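Local atomic coordinates of putative alpha-galactosidase/melibiase (Bacteroides fragilis, PDB entry 4OGZ), a protein that probably hydrolyses terminal, non-reducing alpha-D-galactose residues from alpha-D-galactosides, as a member of glycosyl hydrolase family 27. Residues 16-21 against 383-388; 346-351 against 373-378; 392-397 against 402-407; 417-420 against 424-427; 456-461 against 468-473. All coordinates share one frame; numbering follows the deposited sequence. Where two conformers were deposited one is given.

Contact 1: 16-21 against 383-388; sequences NPPHVV and INQDPL
The carbonyl O of Gln-385 and the backbone N of His-19 share one water, which donates to Gln-385 O at 2.8 Å and accepts from His-19 N at 2.9 Å; no direct hydrogen bond joins 16-21 to 383-388. Beside this bridge the side chains of Gln-385 and Pro-18 lie side by side, pointing the same way, with OE1 of Gln-385 3.5 Å from Pro-18 CB. The glutamine folds back at chi2 (-70°), which brings NE2 to Asn-384 OD1, 2.8 Å away and almost in the plane of the Gln-385 amide. Thr-99 OG1 also bonds to OE1 and Pro-100 O to NE2, so the buried amide is held at both ends and its rotation is fixed. The remaining contacts are apolar: Pro-17 CB meets Gln-385 CB at 3.8 Å, and Val-20 CG1 meets CB of the exposed Pro-387 at 3.8 Å. A cis peptide bond precedes Pro-18, and Gln-385 is the first residue to leave the helix that ends at 384. Asp-386 OD2 then accepts from Leu-388 N in an Asx turn. This is an interdomain seam, where the proline-rich edge of the N-terminal Ig-like domain meets the chain leaving a helix of the TIM-barrel domain.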
# COMPACT_ATOMS: atom_id res chain seq x y z
N ASN A 16 -1.55 12.96 10.15
CA ASN A 16 -0.63 12.37 9.22
C ASN A 16 -1.23 12.13 7.84
O ASN A 16 -2.45 12.10 7.69
CB ASN A 16 -0.10 11.06 9.81
CG ASN A 16 0.64 11.29 11.11
OD1 ASN A 16 1.40 12.25 11.22
ND2 ASN A 16 0.40 10.44 12.12
N PRO A 17 -0.37 12.01 6.83
CA PRO A 17 -0.80 11.70 5.48
C PRO A 17 -1.56 10.37 5.46
O PRO A 17 -1.35 9.53 6.34
CB PRO A 17 0.51 11.51 4.72
CG PRO A 17 1.56 12.20 5.50
CD PRO A 17 1.06 12.34 6.91
N PRO A 18 -2.40 10.15 4.45
CA PRO A 18 -2.57 10.98 3.25
C PRO A 18 -3.41 12.25 3.49
O PRO A 18 -4.39 12.22 4.27
CB PRO A 18 -3.32 10.06 2.30
CG PRO A 18 -4.05 9.10 3.19
CD PRO A 18 -3.23 8.93 4.42
N HIS A 19 -2.98 13.33 2.84
CA HIS A 19 -3.69 14.63 2.87
C HIS A 19 -4.57 14.83 1.65
O HIS A 19 -5.18 15.91 1.48
CB HIS A 19 -2.68 15.78 2.98
CG HIS A 19 -1.81 15.69 4.20
ND1 HIS A 19 -2.33 15.61 5.46
CD2 HIS A 19 -0.46 15.69 4.34
CE1 HIS A 19 -1.34 15.54 6.34
NE2 HIS A 19 -0.20 15.55 5.68
N VAL A 20 -4.63 13.81 0.80
CA VAL A 20 -5.48 13.84 -0.38
C VAL A 20 -6.06 12.43 -0.55
O VAL A 20 -5.33 11.44 -0.44
CB VAL A 20 -4.69 14.34 -1.62
CG1 VAL A 20 -3.31 13.77 -1.69
CG2 VAL A 20 -5.40 14.02 -2.91
N VAL A 21 -7.36 12.36 -0.80
CA VAL A 21 -8.06 11.11 -0.95
C VAL A 21 -9.08 11.24 -2.07
O VAL A 21 -9.67 12.30 -2.26
CB VAL A 21 -8.75 10.69 0.36
CG1 VAL A 21 -7.74 10.60 1.46
CG2 VAL A 21 -9.83 11.68 0.74
N ILE A 383 7.07 10.13 2.47
CA ILE A 383 7.62 10.09 1.13
C ILE A 383 6.67 9.31 0.22
O ILE A 383 6.22 9.81 -0.83
CB ILE A 383 9.04 9.48 1.13
CG1 ILE A 383 9.99 10.45 1.80
CG2 ILE A 383 9.52 9.22 -0.29
CD1 ILE A 383 11.37 9.91 2.05
N ASN A 384 6.34 8.09 0.64
CA ASN A 384 5.42 7.26 -0.10
C ASN A 384 4.10 7.97 -0.43
O ASN A 384 3.59 7.76 -1.53
CB ASN A 384 5.12 5.95 0.64
CG ASN A 384 4.17 5.01 -0.13
OD1 ASN A 384 2.99 4.88 0.22
ND2 ASN A 384 4.69 4.29 -1.12
N GLN A 385 3.57 8.74 0.52
CA GLN A 385 2.23 9.37 0.38
C GLN A 385 2.26 10.79 -0.17
O GLN A 385 1.22 11.52 -0.14
CB GLN A 385 1.53 9.39 1.73
CG GLN A 385 1.29 7.99 2.32
CD GLN A 385 0.23 7.25 1.54
OE1 GLN A 385 -0.97 7.57 1.61
NE2 GLN A 385 0.66 6.28 0.76
N ASP A 386 3.43 11.18 -0.68
CA ASP A 386 3.56 12.53 -1.20
C ASP A 386 2.53 12.69 -2.29
O ASP A 386 2.49 11.88 -3.18
CB ASP A 386 4.95 12.76 -1.77
CG ASP A 386 5.13 14.18 -2.26
OD1 ASP A 386 5.46 15.04 -1.43
OD2 ASP A 386 4.90 14.43 -3.47
N PRO A 387 1.73 13.79 -2.27
CA PRO A 387 0.62 13.95 -3.24
C PRO A 387 1.04 14.02 -4.70
O PRO A 387 0.24 13.71 -5.58
CB PRO A 387 -0.06 15.27 -2.84
CG PRO A 387 0.68 15.78 -1.67
CD PRO A 387 1.77 14.84 -1.26
N LEU A 388 2.28 14.37 -4.99
CA LEU A 388 2.74 14.30 -6.39
C LEU A 388 2.68 12.87 -6.93
O LEU A 388 2.51 12.65 -8.11
CB LEU A 388 4.17 14.83 -6.57
CG LEU A 388 4.50 16.28 -6.23
CD1 LEU A 388 5.94 16.59 -6.62
CD2 LEU A 388 3.58 17.26 -6.93
O HOH W 1 -0.39 13.09 1.47

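Contact 2: 346-351 against 373-378; sequences SHFALW and QILLNK
Ile-374 meets Phe-348 twice, once through a methyl group and once through its backbone. Its CG2 comes within 3.4 Å of Phe-348 CB and 3.6 Å of the ring carbon CG, the two side chains sliding past each other in opposite directions. Its carbonyl O approaches the ring obliquely, 3.1 Å from Phe-348 CE2; the same oxygen accepts from Asn-377 N within the turn that ends the helix. Phe-348 reaches across because its CG is anti to the backbone N (chi1 -175°), carrying the ring off helix 341-353 toward helix 369-375. The pair thus packs two consecutive helices of the TIM-barrel domain, with strand 358-360 between them in the chain, and all three touching residues are buried. Leu-375 adds its CA, which stands 4.1 Å above one face of the phenyl ring, offset toward the rim. The CA–CB bond of Leu-375 points away, yet CD2 still reaches Phe-348 CE1 at 4.0 Å. Leu-358 of the strand and Tyr-136 also touch Phe-348, and Tyr-136 OH bonds to Leu-375 O. Leu-376 leaves helical geometry, and Asn-377 follows as N-cap of helix 378-384, its OD1 accepting from Leu-380 N.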
# COMPACT_ATOMS: atom_id res chain seq x y z
N SER A 346 15.94 -1.42 3.90
CA SER A 346 16.18 -1.06 2.50
C SER A 346 14.97 -1.44 1.65
O SER A 346 14.48 -0.66 0.84
CB SER A 346 17.46 -1.72 1.98
OG SER A 346 18.60 -1.19 2.63
N HIS A 347 14.41 -2.60 1.90
CA HIS A 347 13.15 -3.00 1.23
C HIS A 347 11.99 -2.00 1.44
O HIS A 347 11.39 -1.51 0.47
CB HIS A 347 12.85 -4.43 1.71
CG HIS A 347 11.48 -4.93 1.40
ND1 HIS A 347 10.86 -4.74 0.19
CD2 HIS A 347 10.65 -5.72 2.12
CE1 HIS A 347 9.69 -5.35 0.19
NE2 HIS A 347 9.54 -5.94 1.36
N PHE A 348 11.71 -1.63 2.69
CA PHE A 348 10.63 -0.71 2.98
C PHE A 348 10.88 0.70 2.40
O PHE A 348 9.99 1.28 1.85
CB PHE A 348 10.44 -0.62 4.49
CG PHE A 348 9.27 0.21 4.92
CD1 PHE A 348 7.98 -0.21 4.65
CD2 PHE A 348 9.45 1.38 5.61
CE1 PHE A 348 6.87 0.54 5.02
CE2 PHE A 348 8.35 2.14 6.01
CZ PHE A 348 7.06 1.70 5.73
N ALA A 349 12.09 1.21 2.59
CA ALA A 349 12.54 2.47 2.10
C ALA A 349 12.38 2.58 0.59
O ALA A 349 11.82 3.57 0.12
CB ALA A 349 13.98 2.69 2.51
N LEU A 350 12.80 1.55 -0.13
CA LEU A 350 12.65 1.52 -1.59
C LEU A 350 11.18 1.43 -2.03
O LEU A 350 10.76 2.17 -2.95
CB LEU A 350 13.51 0.40 -2.22
CG LEU A 350 14.85 0.91 -2.76
CD1 LEU A 350 14.64 1.82 -3.97
CD2 LEU A 350 15.66 1.65 -1.70
N TRP A 351 10.38 0.61 -1.34
CA TRP A 351 8.94 0.57 -1.62
C TRP A 351 8.33 1.96 -1.39
O TRP A 351 7.45 2.38 -2.13
CB TRP A 351 8.22 -0.47 -0.77
CG TRP A 351 8.05 -1.85 -1.39
CD1 TRP A 351 6.90 -2.57 -1.43
CD2 TRP A 351 9.06 -2.68 -2.03
NE1 TRP A 351 7.12 -3.78 -2.04
CE2 TRP A 351 8.42 -3.86 -2.45
CE3 TRP A 351 10.41 -2.51 -2.36
CZ2 TRP A 351 9.08 -4.88 -3.12
CZ3 TRP A 351 11.08 -3.53 -3.02
CH2 TRP A 351 10.40 -4.71 -3.40
N GLN A 373 10.22 -0.36 14.11
CA GLN A 373 11.10 0.73 13.76
C GLN A 373 11.07 0.99 12.27
O GLN A 373 11.42 2.07 11.85
CB GLN A 373 12.53 0.40 14.14
CG GLN A 373 13.55 1.52 13.93
CD GLN A 373 13.41 2.65 14.93
OE1 GLN A 373 12.74 2.53 15.96
NE2 GLN A 373 14.05 3.78 14.64
N ILE A 374 10.82 -0.04 11.47
CA ILE A 374 10.79 0.13 10.02
C ILE A 374 9.38 0.55 9.58
O ILE A 374 9.21 1.60 8.96
CB ILE A 374 11.21 -1.17 9.32
CG1 ILE A 374 12.69 -1.48 9.64
CG2 ILE A 374 10.96 -1.05 7.83
CD1 ILE A 374 13.12 -2.90 9.34
N LEU A 375 8.38 -0.25 9.93
CA LEU A 375 7.01 -0.05 9.43
C LEU A 375 6.31 1.20 9.98
O LEU A 375 5.31 1.62 9.43
CB LEU A 375 6.16 -1.27 9.78
CG LEU A 375 6.55 -2.57 9.10
CD1 LEU A 375 5.55 -3.64 9.51
CD2 LEU A 375 6.57 -2.46 7.59
N LEU A 376 6.79 1.72 11.11
CA LEU A 376 6.23 2.93 11.67
C LEU A 376 7.12 4.15 11.39
O LEU A 376 7.04 5.11 12.11
CB LEU A 376 5.96 2.76 13.18
CG LEU A 376 4.99 1.64 13.61
CD1 LEU A 376 4.81 1.70 15.12
CD2 LEU A 376 3.63 1.70 12.95
N ASN A 377 7.97 4.12 10.36
CA ASN A 377 8.80 5.26 10.06
C ASN A 377 7.94 6.27 9.32
O ASN A 377 7.68 6.10 8.14
CB ASN A 377 10.03 4.92 9.22
CG ASN A 377 10.96 6.11 9.03
OD1 ASN A 377 10.50 7.22 8.68
ND2 ASN A 377 12.26 5.89 9.17
N LYS A 378 7.47 7.25 10.06
CA LYS A 378 6.53 8.27 9.57
C LYS A 378 7.07 9.04 8.38
O LYS A 378 6.28 9.53 7.53
CB LYS A 378 6.26 9.20 10.74
CG LYS A 378 5.57 10.51 10.46
CD LYS A 378 5.67 11.38 11.73
CE LYS A 378 4.58 12.43 11.81
NZ LYS A 378 3.91 12.46 13.14

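Contact 3: 392-397 against 402-407; sequences AERAIR and DVWVKP
Ala-392 to Arg-397 and Asp-402 to Pro-407 form an antiparallel beta hairpin interrupted by a classic beta bulge, in which Ala-395 and Ile-396 both face Val-403. Glu-393 and Val-405 exchange two backbone bonds, the shorter from Val-405 N to Glu-393 O (2.8 Å). Past the bulge, Val-403 N bonds to Ile-396 O at 2.9 Å, while the return from Ile-396 N to Val-403 O is longer, 3.3 Å. On the face carrying Arg-394 and Trp-404, the Arg-394 methylenes lie over the indole: CB is 3.6 Å from the centroid of the six-membered ring and 5° off its normal, a CH-pi contact. Arg-394 CD continues to Trp-404 CZ2 at 3.6 Å. Ala-392 O meets the ring at its edge. Trp-404 NE1 donates to Asp-402 OD2 (3.0 Å) on the anti side but tilted well out of the carboxylate plane, and a water joins the same OD2 to Arg-394 NH1. Arg-394 also salt-bridges Glu-301, and Asp-402 OD1 pairs likewise with Arg-420 NE. The bulge residue Ala-395 points its CB toward the partner strand, 3.8 Å from Val-405 CG1. The hairpin edges the C-terminal sheet: Trp-404 packs against Leu-350 and Met-353 of helix 341-353, and strand 401-407 pairs onward with 413-419.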
# COMPACT_ATOMS: atom_id res chain seq x y z
N ALA A 392 9.96 7.05 -7.78
CA ALA A 392 11.32 7.47 -7.86
C ALA A 392 12.02 6.92 -9.09
O ALA A 392 11.83 5.79 -9.50
CB ALA A 392 12.08 7.06 -6.61
N GLU A 393 12.88 7.75 -9.66
CA GLU A 393 13.70 7.37 -10.76
C GLU A 393 14.93 6.69 -10.19
O GLU A 393 15.46 7.16 -9.20
CB GLU A 393 14.10 8.61 -11.52
CG GLU A 393 14.93 8.36 -12.73
CD GLU A 393 15.33 9.65 -13.43
OE1 GLU A 393 16.16 10.39 -12.89
OE2 GLU A 393 14.83 9.92 -14.54
N ARG A 394 15.38 5.58 -10.78
CA ARG A 394 16.70 5.10 -10.45
C ARG A 394 17.65 5.86 -11.35
O ARG A 394 17.94 5.43 -12.46
CB ARG A 394 16.82 3.60 -10.61
CG ARG A 394 18.12 3.07 -10.10
CD ARG A 394 18.18 1.56 -10.23
NE ARG A 394 18.06 1.13 -11.62
CZ ARG A 394 17.95 -0.14 -12.01
NH1 ARG A 394 17.97 -1.13 -11.14
NH2 ARG A 394 17.87 -0.41 -13.30
N ALA A 395 18.15 6.99 -10.81
CA ALA A 395 19.01 7.90 -11.54
C ALA A 395 20.33 7.31 -11.99
O ALA A 395 20.81 7.66 -13.05
CB ALA A 395 19.30 9.08 -10.67
N ILE A 396 20.92 6.47 -11.12
CA ILE A 396 22.20 5.88 -11.33
C ILE A 396 22.13 4.42 -10.85
O ILE A 396 21.80 4.19 -9.69
CB ILE A 396 23.30 6.55 -10.52
CG1 ILE A 396 23.40 8.03 -10.90
CG2 ILE A 396 24.63 5.87 -10.76
CD1 ILE A 396 24.45 8.79 -10.14
N ARG A 397 22.38 3.47 -11.75
CA ARG A 397 22.56 2.04 -11.37
C ARG A 397 24.02 1.70 -11.57
O ARG A 397 24.46 1.44 -12.69
CB ARG A 397 21.67 1.11 -12.17
CG ARG A 397 21.73 -0.34 -11.67
CD ARG A 397 21.28 -1.37 -12.71
NE ARG A 397 21.24 -2.70 -12.10
CZ ARG A 397 22.30 -3.48 -11.91
NH1 ARG A 397 23.51 -3.08 -12.31
NH2 ARG A 397 22.17 -4.67 -11.31
N ASP A 402 22.95 1.93 -6.04
CA ASP A 402 21.99 2.74 -6.76
C ASP A 402 21.87 4.09 -6.10
O ASP A 402 22.06 4.24 -4.90
CB ASP A 402 20.60 2.16 -6.64
CG ASP A 402 20.41 0.85 -7.33
OD1 ASP A 402 21.24 0.42 -8.15
OD2 ASP A 402 19.36 0.23 -7.05
N VAL A 403 21.48 5.07 -6.90
CA VAL A 403 20.99 6.29 -6.39
C VAL A 403 19.60 6.50 -7.00
O VAL A 403 19.46 6.48 -8.21
CB VAL A 403 21.93 7.45 -6.72
CG1 VAL A 403 21.32 8.76 -6.23
CG2 VAL A 403 23.30 7.22 -6.07
N TRP A 404 18.58 6.64 -6.14
CA TRP A 404 17.20 6.82 -6.56
C TRP A 404 16.75 8.22 -6.16
O TRP A 404 17.19 8.72 -5.13
CB TRP A 404 16.28 5.81 -5.92
CG TRP A 404 16.45 4.36 -6.32
CD1 TRP A 404 17.45 3.52 -5.94
CD2 TRP A 404 15.53 3.56 -7.09
NE1 TRP A 404 17.23 2.26 -6.47
CE2 TRP A 404 16.07 2.27 -7.19
CE3 TRP A 404 14.32 3.83 -7.75
CZ2 TRP A 404 15.42 1.22 -7.88
CZ3 TRP A 404 13.69 2.82 -8.45
CH2 TRP A 404 14.23 1.51 -8.49
N VAL A 405 15.90 8.85 -6.98
CA VAL A 405 15.43 10.23 -6.72
C VAL A 405 13.90 10.44 -6.96
O VAL A 405 13.31 10.05 -7.97
CB VAL A 405 16.27 11.25 -7.50
CG1 VAL A 405 16.41 10.83 -8.94
CG2 VAL A 405 15.67 12.66 -7.38
N LYS A 406 13.28 10.99 -5.94
CA LYS A 406 11.85 11.21 -5.89
C LYS A 406 11.58 12.69 -5.63
O LYS A 406 11.83 13.21 -4.54
CB LYS A 406 11.23 10.33 -4.79
CG LYS A 406 9.71 10.23 -4.87
CD LYS A 406 9.12 9.64 -3.60
CE LYS A 406 7.72 9.06 -3.79
NZ LYS A 406 6.74 9.99 -4.37
N PRO A 407 11.12 13.42 -6.65
CA PRO A 407 10.76 14.81 -6.35
C PRO A 407 9.53 14.89 -5.45
O PRO A 407 8.58 14.16 -5.68
CB PRO A 407 10.44 15.43 -7.72
CG PRO A 407 10.88 14.42 -8.74
CD PRO A 407 10.96 13.06 -8.06
O HOH W 2 18.04 -1.50 -8.58

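Contact 4: 417-420 against 424-427; sequences CLNR and PVDV
Asn-419 reaches across to Val-425 with its side-chain amide. From CB, which points toward 424-427, CG continues anti to the backbone N (chi1 180°) and comes 3.7 Å from Val-425 CG2. There the amide branches: OD1 is 3.6 Å from Val-425 CG2, and ND2 is 3.7 Å from the same methyl, so a single CG2 is met by all three atoms of the amide. Asn-419 ND2 also comes 3.7 Å from Val-425 N, beside the peptide that Pro-424 begins. These are packing contacts, and no hydrogen bond crosses between the segments. OD1 accepts from Ile-421 N and ND2 donates to Gly-423 O, both in the turn between the segments; ND2 also bonds weakly to Ala-463 O, between strands 458-462 and 467-472. Both ends of the buried amide are therefore tied to backbone, which restrains its rotation and keeps it against the valine. Two residues earlier on the strand, Cys-417 also turns its side chain across, and SG meets Val-427 CG1 at 4.2 Å. Cys-417, Asn-419, Val-425 and Val-427 thus line the interior where the chain passes from one sheet of the C-terminal beta sandwich to the other. Strand 413-419 lies between 401-407 and 467-472, whereas 425-429 pairs with 458-462; Tyr-401 and Val-403 also touch Val-427, and on the far side Leu-418 packs on Leu-300 of helix 296-303.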
# COMPACT_ATOMS: atom_id res chain seq x y z
N CYS A 417 20.27 6.17 -1.41
CA CYS A 417 21.49 5.53 -1.78
C CYS A 417 21.43 4.13 -1.25
O CYS A 417 21.38 3.92 -0.01
CB CYS A 417 22.66 6.27 -1.13
SG CYS A 417 22.84 8.00 -1.67
N LEU A 418 21.48 3.15 -2.14
CA LEU A 418 21.34 1.72 -1.75
C LEU A 418 22.56 0.94 -2.09
O LEU A 418 23.09 1.07 -3.20
CB LEU A 418 20.18 1.13 -2.51
CG LEU A 418 19.82 -0.35 -2.39
CD1 LEU A 418 19.32 -0.63 -0.99
CD2 LEU A 418 18.78 -0.70 -3.43
N ASN A 419 22.99 0.09 -1.14
CA ASN A 419 24.10 -0.83 -1.35
C ASN A 419 23.51 -2.15 -1.73
O ASN A 419 22.76 -2.76 -0.97
CB ASN A 419 24.92 -0.97 -0.08
CG ASN A 419 26.09 -1.92 -0.22
OD1 ASN A 419 26.20 -2.67 -1.18
ND2 ASN A 419 26.99 -1.89 0.78
N ARG A 420 23.85 -2.60 -2.92
CA ARG A 420 23.27 -3.83 -3.42
C ARG A 420 24.16 -5.03 -3.10
O ARG A 420 23.71 -6.15 -3.27
CB ARG A 420 23.03 -3.76 -4.93
CG ARG A 420 21.65 -3.24 -5.30
CD ARG A 420 21.39 -3.30 -6.80
NE ARG A 420 22.09 -2.20 -7.44
CZ ARG A 420 23.17 -2.27 -8.19
NH1 ARG A 420 23.75 -3.42 -8.48
NH2 ARG A 420 23.67 -1.17 -8.68
N PRO A 424 30.89 -3.27 2.27
CA PRO A 424 30.64 -1.85 2.44
C PRO A 424 30.88 -1.11 1.14
O PRO A 424 31.70 -1.53 0.36
CB PRO A 424 31.66 -1.41 3.50
CG PRO A 424 32.70 -2.47 3.52
CD PRO A 424 32.05 -3.74 3.05
N VAL A 425 30.18 -0.00 0.92
CA VAL A 425 30.30 0.80 -0.30
C VAL A 425 30.30 2.31 -0.00
O VAL A 425 29.58 2.76 0.85
CB VAL A 425 29.10 0.49 -1.23
CG1 VAL A 425 28.85 1.57 -2.27
CG2 VAL A 425 29.26 -0.87 -1.91
N ASP A 426 31.09 3.06 -0.75
CA ASP A 426 31.08 4.52 -0.74
C ASP A 426 30.28 5.07 -1.94
O ASP A 426 30.42 4.62 -3.07
CB ASP A 426 32.49 5.07 -0.78
CG ASP A 426 33.29 4.77 0.49
OD1 ASP A 426 32.68 4.42 1.53
OD2 ASP A 426 34.53 4.88 0.46
N VAL A 427 29.42 6.06 -1.69
CA VAL A 427 28.65 6.69 -2.75
C VAL A 427 28.82 8.20 -2.65
O VAL A 427 28.42 8.79 -1.64
CB VAL A 427 27.15 6.36 -2.65
CG1 VAL A 427 26.38 7.05 -3.78
CG2 VAL A 427 26.92 4.87 -2.67

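Contact 5: 456-461 against 468-473; sequences TGWVVK and KVFICK
This is a face-to-face packing of two sheets across the interior of the C-terminal beta sandwich; the axes of the short strands 458-461 and 468-472 approach to 9.7 Å, with N-to-C directions 141° apart. Its centre is a T-shaped aromatic pair: the edge of the Trp-458 indole is directed at the face of Phe-470, with ring planes at 84° and centroids 5.5 Å apart. The atom that leads is Trp-458 CZ2, 4.0 Å from Phe-470 CZ and offset toward the rim of the phenyl ring. Val-460 comes from the opposite direction to Phe-470, and its CG2 meets CE2 of that ring obliquely at 3.9 Å. Its other methyl, CG1, touches Lys-468 CD at 3.8 Å. The lysine slides past the valine; in the conformer given, one of two, the bend at chi4 (87°) brings NZ to Lys-461 O, 3.1 Å away and nearly in line with the C=O bond, and Glu-466 OE2 holds the same ammonium in a salt bridge. Val-442 of strand 442-444 touches both aromatic side chains, strand 425-429 pairs with 458-462, and on the outer side of strand 467-472 Val-469 and Ile-471 rest on Ile-383 of helix 378-384.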
# COMPACT_ATOMS: atom_id res chain seq x y z
N THR A 456 28.54 21.23 -0.40
CA THR A 456 29.11 20.84 -1.69
C THR A 456 29.17 19.29 -1.86
O THR A 456 29.67 18.78 -2.85
CB THR A 456 30.52 21.43 -1.85
OG1 THR A 456 31.30 21.12 -0.69
CG2 THR A 456 30.45 22.96 -2.00
N GLY A 457 28.69 18.55 -0.86
CA GLY A 457 28.52 17.11 -0.99
C GLY A 457 29.50 16.34 -0.13
O GLY A 457 30.39 16.91 0.47
N TRP A 458 29.30 15.03 -0.04
CA TRP A 458 30.10 14.19 0.84
C TRP A 458 30.01 12.75 0.36
O TRP A 458 29.27 12.45 -0.57
CB TRP A 458 29.63 14.32 2.31
CG TRP A 458 28.29 13.68 2.60
CD1 TRP A 458 28.08 12.48 3.20
CD2 TRP A 458 27.00 14.20 2.27
NE1 TRP A 458 26.75 12.22 3.28
CE2 TRP A 458 26.06 13.26 2.71
CE3 TRP A 458 26.54 15.37 1.66
CZ2 TRP A 458 24.69 13.44 2.56
CZ3 TRP A 458 25.17 15.55 1.51
CH2 TRP A 458 24.26 14.58 1.96
N VAL A 459 30.79 11.87 0.98
CA VAL A 459 30.78 10.45 0.66
C VAL A 459 29.84 9.75 1.61
O VAL A 459 30.03 9.82 2.80
CB VAL A 459 32.19 9.82 0.76
CG1 VAL A 459 32.11 8.28 0.68
CG2 VAL A 459 33.13 10.37 -0.33
N VAL A 460 28.81 9.12 1.08
CA VAL A 460 27.90 8.34 1.89
C VAL A 460 28.54 6.97 2.08
O VAL A 460 28.97 6.36 1.11
CB VAL A 460 26.53 8.20 1.20
CG1 VAL A 460 25.62 7.27 1.99
CG2 VAL A 460 25.86 9.56 1.02
N LYS A 461 28.62 6.50 3.32
CA LYS A 461 29.18 5.19 3.59
C LYS A 461 28.06 4.24 3.91
O LYS A 461 27.27 4.49 4.84
CB LYS A 461 30.17 5.25 4.74
CG LYS A 461 31.49 5.87 4.33
CD LYS A 461 32.10 6.71 5.44
CE LYS A 461 33.41 7.32 4.98
NZ LYS A 461 33.78 8.51 5.80
N LYS A 468 20.45 4.49 2.69
CA LYS A 468 20.27 5.73 3.39
C LYS A 468 19.32 6.59 2.56
O LYS A 468 19.40 6.59 1.31
CB LYS A 468 21.62 6.42 3.64
CG LYS A 468 22.40 5.82 4.81
CD LYS A 468 23.67 6.61 5.14
CE LYS A 468 24.13 6.47 6.58
NZ LYS A 468 25.00 5.28 6.75
N VAL A 469 18.40 7.28 3.24
CA VAL A 469 17.42 8.13 2.57
C VAL A 469 17.53 9.54 3.11
O VAL A 469 17.51 9.76 4.35
CB VAL A 469 15.97 7.62 2.75
CG1 VAL A 469 14.97 8.55 2.10
CG2 VAL A 469 15.82 6.22 2.17
N PHE A 470 17.72 10.49 2.20
CA PHE A 470 17.90 11.87 2.57
C PHE A 470 16.86 12.69 1.90
O PHE A 470 16.60 12.46 0.72
CB PHE A 470 19.26 12.41 2.11
CG PHE A 470 20.43 11.63 2.61
CD1 PHE A 470 20.83 11.71 3.93
CD2 PHE A 470 21.11 10.77 1.75
CE1 PHE A 470 21.92 11.00 4.37
CE2 PHE A 470 22.21 10.06 2.20
CZ PHE A 470 22.61 10.17 3.51
N ILE A 471 16.32 13.69 2.59
CA ILE A 471 15.51 14.72 1.93
C ILE A 471 16.32 16.01 1.78
O ILE A 471 16.84 16.53 2.75
CB ILE A 471 14.22 14.95 2.71
CG1 ILE A 471 13.36 13.69 2.57
CG2 ILE A 471 13.48 16.17 2.20
CD1 ILE A 471 12.09 13.73 3.38
N CYS A 472 16.37 16.53 0.55
CA CYS A 472 17.39 17.48 0.13
C CYS A 472 16.73 18.68 -0.46
O CYS A 472 15.97 18.57 -1.41
CB CYS A 472 18.29 16.85 -0.93
SG CYS A 472 19.22 15.39 -0.32
N LYS A 473 17.04 19.84 0.08
CA LYS A 473 16.58 21.08 -0.54
C LYS A 473 17.70 22.12 -0.45
O LYS A 473 18.66 21.97 0.32
CB LYS A 473 15.26 21.57 0.09
CG LYS A 473 15.20 21.52 1.61
CD LYS A 473 13.79 21.16 2.12
CE LYS A 473 13.78 20.73 3.60
NZ LYS A 473 14.68 19.56 3.90
OXT LYS A 473 17.68 23.11 -1.18

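How the contacts relate
The five contacts trace the path from the Ig-like domain through the barrel to the C-terminal sandwich. Contact 2 ends on helix 369-375 and contact 1 uses the next helix, 378-384; their centres are about 15 Å apart. Helices 378-384 and 341-353 both pack on the sandwich: Ile-383 CD1 meets Val-469 CG1 of contact 5 at 3.9 Å, and Leu-350 CD1 meets Trp-404 CE2 of contact 3 at 3.6 Å. Contacts 3, 4 and 5 have centres about 12 to 13 Å apart; contact 3 pairs strands within one sheet, whereas 4 and 5 span both sheets. Val-403 CG2 and Val-427 CG1, 3.8 Å apart, join contacts 3 and 4. Pro-18 of contact 1 lies about 4 Å from a triethylene glycol, probably from the crystallisation liquor.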